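Local coordinates for protein YcaO (Methanopyrus kandleri, PDB 6CIB) that binds an adenine nucleotide and magnesium and, as a YcaO-family enzyme, probably takes part in ATP-dependent thioamidation of peptide backbones, at residues Thr223-Gly236 with Arg247-Arg260. Residues are numbered along the deposited sequence; the frame is centred on the assembly and turned at random.
Sequences TEAERVEEMVMGFG and RALLEVAQGLSMAR
Arg-247 lays its CB on Gly-236 CA where helix 241-260 packs back across the edge strand 233-238 and hairpin turn of a three-stranded antiparallel sheet, residues 247-260 running roughly antiparallel to 233-236 (147°). Ala-248, small enough for close approach, sets its CB 3.6 Å from Gly-234 O, and its own carbonyl receives a CA-H...O contact from Gly-234, where any CB would clash. Glu-251, beside the ADP pocket, stretches its chain beyond CG to take the Phe-235 N-H on OE1 (2.9 Å, 161°), the N-H approaching well out of the carboxylate plane; its backbone O shares a water with Met-233 O. Branched Val-252 serves three neighbours: CG1, anti to the backbone N (chi1 167°), meets Thr-223 CG2 tip to tip at 3.5 Å and also touches Val-232 CG2, while CG2 lies against Gly-234. Gly-255 lets Val-232 close on the helix backbone. Leu-256 CD2 touches both Val-232 CG2 and Glu-230 CB. Long, extended Arg-260 crosses Glu-230 at about a right angle, its NE donating to OE1 in a salt bridge from above the carboxylate. Replacing Glu-230 by alanine would probably leave Arg-260 NE without this acceptor. Ala-259 CB touches Glu-229 O at 3.3 Å.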
ATOM      1  N   THR A 223       6.025   6.496  15.601  1.00 33.67           N
ATOM      2  CA  THR A 223       6.349   6.101  16.963  1.00 33.55           C
ATOM      3  C   THR A 223       7.628   6.746  17.482  1.00 35.10           C
ATOM      4  O   THR A 223       8.565   7.023  16.727  1.00 35.17           O
ATOM      5  CB  THR A 223       6.426   4.567  17.154  1.00 33.88           C
ATOM      6  OG1 THR A 223       7.511   4.030  16.392  1.00 32.86           O
ATOM      7  CG2 THR A 223       5.115   3.897  16.739  1.00 32.16           C
ATOM      8  N   GLU A 224       7.620   7.005  18.783  1.00 36.49           N
ATOM      9  CA  GLU A 224       8.811   7.317  19.546  1.00 37.78           C
ATOM     10  C   GLU A 224       9.009   6.147  20.497  1.00 36.84           C
ATOM     11  O   GLU A 224       8.050   5.657  21.090  1.00 37.41           O
ATOM     12  CB  GLU A 224       8.600   8.621  20.310  1.00 40.37           C
ATOM     13  CG  GLU A 224       9.873   9.279  20.811  1.00 44.80           C
ATOM     14  CD  GLU A 224       9.626  10.628  21.471  1.00 44.54           C
ATOM     15  OE1 GLU A 224       8.719  11.372  21.030  1.00 45.57           O
ATOM     16  OE2 GLU A 224      10.356  10.944  22.435  1.00 46.97           O
ATOM     17  N   ALA A 225      10.244   5.680  20.621  1.00 37.17           N
ATOM     18  CA  ALA A 225      10.562   4.532  21.473  1.00 38.76           C
ATOM     19  C   ALA A 225      11.968   4.688  22.026  1.00 40.56           C
ATOM     20  O   ALA A 225      12.785   5.425  21.455  1.00 39.44           O
ATOM     21  CB  ALA A 225      10.434   3.228  20.687  1.00 36.76           C
ATOM     22  N   GLU A 226      12.257   3.993  23.125  1.00 41.28           N
ATOM     23  CA  GLU A 226      13.609   4.024  23.687  1.00 45.72           C
ATOM     24  C   GLU A 226      14.609   3.186  22.892  1.00 43.94           C
ATOM     25  O   GLU A 226      15.813   3.431  22.953  1.00 45.05           O
ATOM     26  CB  GLU A 226      13.622   3.706  25.193  1.00 50.39           C
ATOM     27  CG  GLU A 226      13.207   2.299  25.596  1.00 54.77           C
ATOM     28  CD  GLU A 226      13.226   2.084  27.107  1.00 60.90           C
ATOM     29  OE1 GLU A 226      13.870   2.877  27.836  1.00 62.10           O
ATOM     30  OE2 GLU A 226      12.591   1.109  27.574  1.00 62.93           O
ATOM     31  N   ARG A 227      14.101   2.216  22.135  1.00 42.62           N
ATOM     32  CA  ARG A 227      14.885   1.512  21.119  1.00 42.79           C
ATOM     33  C   ARG A 227      14.581   2.108  19.746  1.00 42.19           C
ATOM     34  O   ARG A 227      13.408   2.286  19.378  1.00 39.48           O
ATOM     35  CB  ARG A 227      14.576   0.012  21.126  1.00 48.90           C
ATOM     36  CG  ARG A 227      15.050  -0.737  22.367  1.00 52.91           C
ATOM     37  CD  ARG A 227      14.549  -2.178  22.412  1.00 58.33           C
ATOM     38  NE  ARG A 227      14.654  -2.872  21.122  1.00 64.86           N
ATOM     39  CZ  ARG A 227      15.768  -3.410  20.618  1.00 68.82           C
ATOM     40  NH1 ARG A 227      16.922  -3.358  21.280  1.00 70.95           N
ATOM     41  NH2 ARG A 227      15.725  -4.009  19.435  1.00 69.31           N
ATOM     42  N   VAL A 228      15.644   2.405  19.000  1.00 39.13           N
ATOM     43  CA  VAL A 228      15.558   3.125  17.724  1.00 39.08           C
ATOM     44  C   VAL A 228      14.864   2.332  16.590  1.00 36.81           C
ATOM     45  O   VAL A 228      14.138   2.906  15.782  1.00 36.34           O
ATOM     46  CB  VAL A 228      16.952   3.688  17.304  1.00 38.87           C
ATOM     47  CG1 VAL A 228      17.895   2.593  16.800  1.00 38.87           C
ATOM     48  CG2 VAL A 228      16.811   4.796  16.276  1.00 38.28           C
ATOM     49  N   GLU A 229      15.083   1.019  16.552  1.00 37.05           N
ATOM     50  CA  GLU A 229      14.475   0.128  15.559  1.00 39.60           C
ATOM     51  C   GLU A 229      12.955   0.013  15.724  1.00 38.76           C
ATOM     52  O   GLU A 229      12.258  -0.393  14.792  1.00 39.74           O
ATOM     53  CB  GLU A 229      15.132  -1.267  15.568  1.00 43.97           C
ATOM     54  CG  GLU A 229      15.542  -1.803  16.935  1.00 48.35           C
ATOM     55  CD  GLU A 229      16.841  -1.191  17.460  1.00 50.28           C
ATOM     56  OE1 GLU A 229      16.795  -0.574  18.546  1.00 50.26           O
ATOM     57  OE2 GLU A 229      17.899  -1.307  16.791  1.00 52.44           O
ATOM     58  N   GLU A 230      12.467   0.405  16.903  1.00 35.82           N
ATOM     59  CA  GLU A 230      11.041   0.436  17.229  1.00 36.18           C
ATOM     60  C   GLU A 230      10.381   1.788  16.948  1.00 34.71           C
ATOM     61  O   GLU A 230       9.209   2.008  17.286  1.00 34.76           O
ATOM     62  CB  GLU A 230      10.826  -0.024  18.671  1.00 37.02           C
ATOM     63  CG  GLU A 230      11.242  -1.477  18.844  1.00 39.13           C
ATOM     64  CD  GLU A 230      10.594  -2.169  20.017  1.00 40.74           C
ATOM     65  OE1 GLU A 230      10.914  -3.355  20.219  1.00 42.87           O
ATOM     66  OE2 GLU A 230       9.780  -1.546  20.727  1.00 42.65           O
HETATM   67  N   MSE A 231      11.142   2.681  16.318  1.00 33.01           N
HETATM   68  CA  MSE A 231      10.618   3.955  15.831  1.00 33.46           C
HETATM   69  C   MSE A 231      10.306   3.731  14.385  1.00 31.81           C
HETATM   70  O   MSE A 231      11.181   3.809  13.516  1.00 31.41           O
HETATM   71  CB  MSE A 231      11.588   5.111  16.063  1.00 32.86           C
HETATM   72  CG  MSE A 231      11.524   5.484  17.537  1.00 36.24           C
HETATM   73 SE   MSE A 231      12.807   6.933  17.901  1.00 38.32          SE
HETATM   74  CE  MSE A 231      11.866   8.401  16.997  1.00 37.66           C
ATOM     75  N   VAL A 232       9.039   3.416  14.137  1.00 30.48           N
ATOM     76  CA  VAL A 232       8.562   3.012  12.828  1.00 28.99           C
ATOM     77  C   VAL A 232       7.457   3.968  12.386  1.00 30.03           C
ATOM     78  O   VAL A 232       6.987   4.812  13.169  1.00 30.08           O
ATOM     79  CB  VAL A 232       8.057   1.537  12.812  1.00 29.48           C
ATOM     80  CG1 VAL A 232       9.196   0.545  13.072  1.00 28.80           C
ATOM     81  CG2 VAL A 232       6.901   1.316  13.791  1.00 28.44           C
HETATM   82  N   MSE A 233       7.046   3.833  11.131  1.00 31.13           N
HETATM   83  CA  MSE A 233       5.952   4.634  10.589  1.00 34.55           C
HETATM   84  C   MSE A 233       4.954   3.716   9.951  1.00 32.28           C
HETATM   85  O   MSE A 233       5.318   2.682   9.400  1.00 33.02           O
HETATM   86  CB  MSE A 233       6.472   5.610   9.537  1.00 38.79           C
HETATM   87  CG  MSE A 233       7.483   6.613  10.079  1.00 48.65           C
HETATM   88 SE   MSE A 233       7.935   7.859   8.614  1.00 65.84          SE
HETATM   89  CE  MSE A 233       9.108   6.636   7.630  1.00 48.48           C
ATOM     90  N   GLY A 234       3.680   4.084  10.041  1.00 32.31           N
ATOM     91  CA  GLY A 234       2.598   3.378   9.352  1.00 29.49           C
ATOM     92  C   GLY A 234       1.723   4.365   8.599  1.00 29.56           C
ATOM     93  O   GLY A 234       1.589   5.519   9.020  1.00 28.20           O
ATOM     94  N   PHE A 235       1.144   3.918   7.483  1.00 27.67           N
ATOM     95  CA  PHE A 235       0.267   4.762   6.665  1.00 28.64           C
ATOM     96  C   PHE A 235      -0.992   4.033   6.225  1.00 28.58           C
ATOM     97  O   PHE A 235      -0.992   2.813   6.056  1.00 29.23           O
ATOM     98  CB  PHE A 235       1.004   5.300   5.427  1.00 29.27           C
ATOM     99  CG  PHE A 235       2.240   6.077   5.754  1.00 30.68           C
ATOM    100  CD1 PHE A 235       2.169   7.446   6.006  1.00 30.93           C
ATOM    101  CD2 PHE A 235       3.483   5.436   5.837  1.00 31.39           C
ATOM    102  CE1 PHE A 235       3.315   8.165   6.341  1.00 32.17           C
ATOM    103  CE2 PHE A 235       4.627   6.152   6.176  1.00 31.59           C
ATOM    104  CZ  PHE A 235       4.542   7.515   6.422  1.00 31.76           C
ATOM    105  N   GLY A 236      -2.060   4.801   6.040  1.00 28.66           N
ATOM    106  CA  GLY A 236      -3.306   4.292   5.480  1.00 28.22           C
ATOM    107  C   GLY A 236      -3.985   5.330   4.612  1.00 27.57           C
ATOM    108  O   GLY A 236      -3.878   6.534   4.869  1.00 27.39           O
ATOM    109  N   ARG A 247      -5.659   1.546   9.290  1.00 28.42           N
ATOM    110  CA  ARG A 247      -4.579   1.037   8.444  1.00 29.82           C
ATOM    111  C   ARG A 247      -3.195   1.482   8.899  1.00 28.02           C
ATOM    112  O   ARG A 247      -2.285   0.666   8.962  1.00 29.06           O
ATOM    113  CB  ARG A 247      -4.805   1.436   6.995  1.00 31.87           C
ATOM    114  CG  ARG A 247      -5.874   0.622   6.303  1.00 35.28           C
ATOM    115  CD  ARG A 247      -6.224   1.235   4.960  1.00 36.61           C
ATOM    116  NE  ARG A 247      -6.913   0.229   4.164  1.00 39.46           N
ATOM    117  CZ  ARG A 247      -6.902   0.141   2.836  1.00 40.19           C
ATOM    118  NH1 ARG A 247      -6.239   1.023   2.079  1.00 36.13           N
ATOM    119  NH2 ARG A 247      -7.563  -0.862   2.267  1.00 39.11           N
ATOM    120  N   ALA A 248      -3.054   2.764   9.239  1.00 27.64           N
ATOM    121  CA  ALA A 248      -1.774   3.319   9.734  1.00 27.39           C
ATOM    122  C   ALA A 248      -1.315   2.653  11.039  1.00 27.23           C
ATOM    123  O   ALA A 248      -0.140   2.278  11.175  1.00 26.99           O
ATOM    124  CB  ALA A 248      -1.874   4.834   9.899  1.00 26.97           C
ATOM    125  N   LEU A 249      -2.246   2.497  11.981  1.00 26.43           N
ATOM    126  CA  LEU A 249      -1.974   1.837  13.266  1.00 26.56           C
ATOM    127  C   LEU A 249      -1.608   0.360  13.105  1.00 26.02           C
ATOM    128  O   LEU A 249      -0.683  -0.126  13.764  1.00 25.85           O
ATOM    129  CB  LEU A 249      -3.160   2.005  14.230  1.00 27.14           C
ATOM    130  CG  LEU A 249      -3.385   3.417  14.785  1.00 27.81           C
ATOM    131  CD1 LEU A 249      -4.748   3.538  15.455  1.00 28.10           C
ATOM    132  CD2 LEU A 249      -2.291   3.839  15.752  1.00 27.92           C
ATOM    133  N   LEU A 250      -2.318  -0.335  12.215  1.00 25.89           N
ATOM    134  CA  LEU A 250      -2.007  -1.731  11.882  1.00 26.93           C
ATOM    135  C   LEU A 250      -0.616  -1.899  11.247  1.00 25.99           C
ATOM    136  O   LEU A 250       0.071  -2.880  11.515  1.00 24.34           O
ATOM    137  CB  LEU A 250      -3.090  -2.338  10.978  1.00 27.06           C
ATOM    138  CG  LEU A 250      -4.490  -2.551  11.575  1.00 27.93           C
ATOM    139  CD1 LEU A 250      -5.439  -3.053  10.504  1.00 27.81           C
ATOM    140  CD2 LEU A 250      -4.505  -3.512  12.753  1.00 28.14           C
ATOM    141  N   GLU A 251      -0.219  -0.931  10.420  1.00 27.21           N
ATOM    142  CA  GLU A 251       1.112  -0.921   9.824  1.00 29.23           C
ATOM    143  C   GLU A 251       2.212  -0.721  10.864  1.00 28.11           C
ATOM    144  O   GLU A 251       3.249  -1.364  10.783  1.00 27.81           O
ATOM    145  CB  GLU A 251       1.214   0.097   8.686  1.00 31.57           C
ATOM    146  CG  GLU A 251       1.238  -0.550   7.303  1.00 36.10           C
ATOM    147  CD  GLU A 251       1.375   0.448   6.165  1.00 38.26           C
ATOM    148  OE1 GLU A 251       2.112   1.451   6.310  1.00 38.44           O
ATOM    149  OE2 GLU A 251       0.733   0.231   5.111  1.00 43.01           O
ATOM    150  N   VAL A 252       1.957   0.140  11.854  1.00 27.83           N
ATOM    151  CA  VAL A 252       2.855   0.297  13.010  1.00 26.98           C
ATOM    152  C   VAL A 252       3.043  -1.041  13.743  1.00 26.68           C
ATOM    153  O   VAL A 252       4.175  -1.468  13.963  1.00 26.97           O
ATOM    154  CB  VAL A 252       2.363   1.408  13.960  1.00 26.95           C
ATOM    155  CG1 VAL A 252       3.094   1.364  15.294  1.00 26.43           C
ATOM    156  CG2 VAL A 252       2.541   2.771  13.310  1.00 26.43           C
ATOM    157  N   ALA A 253       1.941  -1.711  14.082  1.00 26.90           N
ATOM    158  CA  ALA A 253       2.022  -3.020  14.754  1.00 26.91           C
ATOM    159  C   ALA A 253       2.840  -4.019  13.930  1.00 26.33           C
ATOM    160  O   ALA A 253       3.696  -4.703  14.474  1.00 26.34           O
ATOM    161  CB  ALA A 253       0.630  -3.567  15.043  1.00 26.48           C
ATOM    162  N   GLN A 254       2.572  -4.080  12.623  1.00 26.77           N
ATOM    163  CA  GLN A 254       3.343  -4.891  11.690  1.00 28.74           C
ATOM    164  C   GLN A 254       4.838  -4.542  11.722  1.00 28.94           C
ATOM    165  O   GLN A 254       5.692  -5.443  11.793  1.00 27.37           O
ATOM    166  CB  GLN A 254       2.793  -4.731  10.276  1.00 30.26           C
ATOM    167  CG  GLN A 254       3.459  -5.614   9.228  1.00 32.82           C
ATOM    168  CD  GLN A 254       2.705  -5.592   7.913  1.00 35.51           C
ATOM    169  OE1 GLN A 254       2.059  -6.571   7.538  1.00 38.69           O
ATOM    170  NE2 GLN A 254       2.747  -4.465   7.230  1.00 36.55           N
ATOM    171  N   GLY A 255       5.131  -3.238  11.682  1.00 27.81           N
ATOM    172  CA  GLY A 255       6.502  -2.725  11.762  1.00 29.06           C
ATOM    173  C   GLY A 255       7.220  -3.178  13.025  1.00 29.27           C
ATOM    174  O   GLY A 255       8.368  -3.619  12.960  1.00 30.92           O
ATOM    175  N   LEU A 256       6.529  -3.093  14.163  1.00 28.24           N
ATOM    176  CA  LEU A 256       7.093  -3.511  15.448  1.00 27.69           C
ATOM    177  C   LEU A 256       7.351  -4.999  15.539  1.00 27.69           C
ATOM    178  O   LEU A 256       8.377  -5.414  16.094  1.00 28.14           O
ATOM    179  CB  LEU A 256       6.226  -3.037  16.620  1.00 27.20           C
ATOM    180  CG  LEU A 256       6.127  -1.517  16.794  1.00 27.57           C
ATOM    181  CD1 LEU A 256       5.025  -1.141  17.771  1.00 26.50           C
ATOM    182  CD2 LEU A 256       7.466  -0.935  17.215  1.00 28.34           C
ATOM    183  N   SER A 257       6.436  -5.798  14.984  1.00 27.21           N
ATOM    184  CA  SER A 257       6.630  -7.242  14.881  1.00 28.63           C
ATOM    185  C   SER A 257       7.902  -7.572  14.099  1.00 31.14           C
ATOM    186  O   SER A 257       8.710  -8.391  14.550  1.00 31.70           O
ATOM    187  CB  SER A 257       5.411  -7.915  14.241  1.00 28.03           C
ATOM    188  OG  SER A 257       5.692  -9.266  13.916  1.00 27.66           O
HETATM  189  N   MSE A 258       8.075  -6.915  12.949  1.00 32.46           N
HETATM  190  CA  MSE A 258       9.247  -7.107  12.077  1.00 36.22           C
HETATM  191  C   MSE A 258      10.546  -6.725  12.738  1.00 35.64           C
HETATM  192  O   MSE A 258      11.542  -7.461  12.631  1.00 34.49           O
HETATM  193  CB  MSE A 258       9.151  -6.241  10.820  1.00 43.35           C
HETATM  194  CG  MSE A 258       7.858  -6.427  10.054  1.00 54.42           C
HETATM  195 SE   MSE A 258       7.924  -8.151   9.133  1.00 75.52          SE
HETATM  196  CE  MSE A 258       7.714  -7.152   7.441  1.00 59.68           C
ATOM    197  N   ALA A 259      10.551  -5.568  13.407  1.00 34.15           N
ATOM    198  CA  ALA A 259      11.757  -5.058  14.064  1.00 35.76           C
ATOM    199  C   ALA A 259      12.181  -5.976  15.216  1.00 36.56           C
ATOM    200  O   ALA A 259      13.366  -6.256  15.380  1.00 36.25           O
ATOM    201  CB  ALA A 259      11.547  -3.627  14.542  1.00 34.62           C
ATOM    202  N   ARG A 260      11.205  -6.467  15.979  1.00 36.41           N
ATOM    203  CA  ARG A 260      11.456  -7.385  17.096  1.00 35.74           C
ATOM    204  C   ARG A 260      11.959  -8.758  16.652  1.00 35.62           C
ATOM    205  O   ARG A 260      12.550  -9.481  17.447  1.00 35.25           O
ATOM    206  CB  ARG A 260      10.207  -7.537  17.958  1.00 36.58           C
ATOM    207  CG  ARG A 260       9.981  -6.371  18.898  1.00 37.22           C
ATOM    208  CD  ARG A 260       8.548  -6.354  19.391  1.00 37.98           C
ATOM    209  NE  ARG A 260       8.243  -5.076  20.025  1.00 41.59           N
ATOM    210  CZ  ARG A 260       7.178  -4.833  20.790  1.00 42.24           C
ATOM    211  NH1 ARG A 260       6.293  -5.784  21.044  1.00 44.02           N
ATOM    212  NH2 ARG A 260       7.007  -3.627  21.311  1.00 45.17           N
TER
HETATM  213  O   HOH W   1       5.839   0.112   9.970  1.00 36.60           O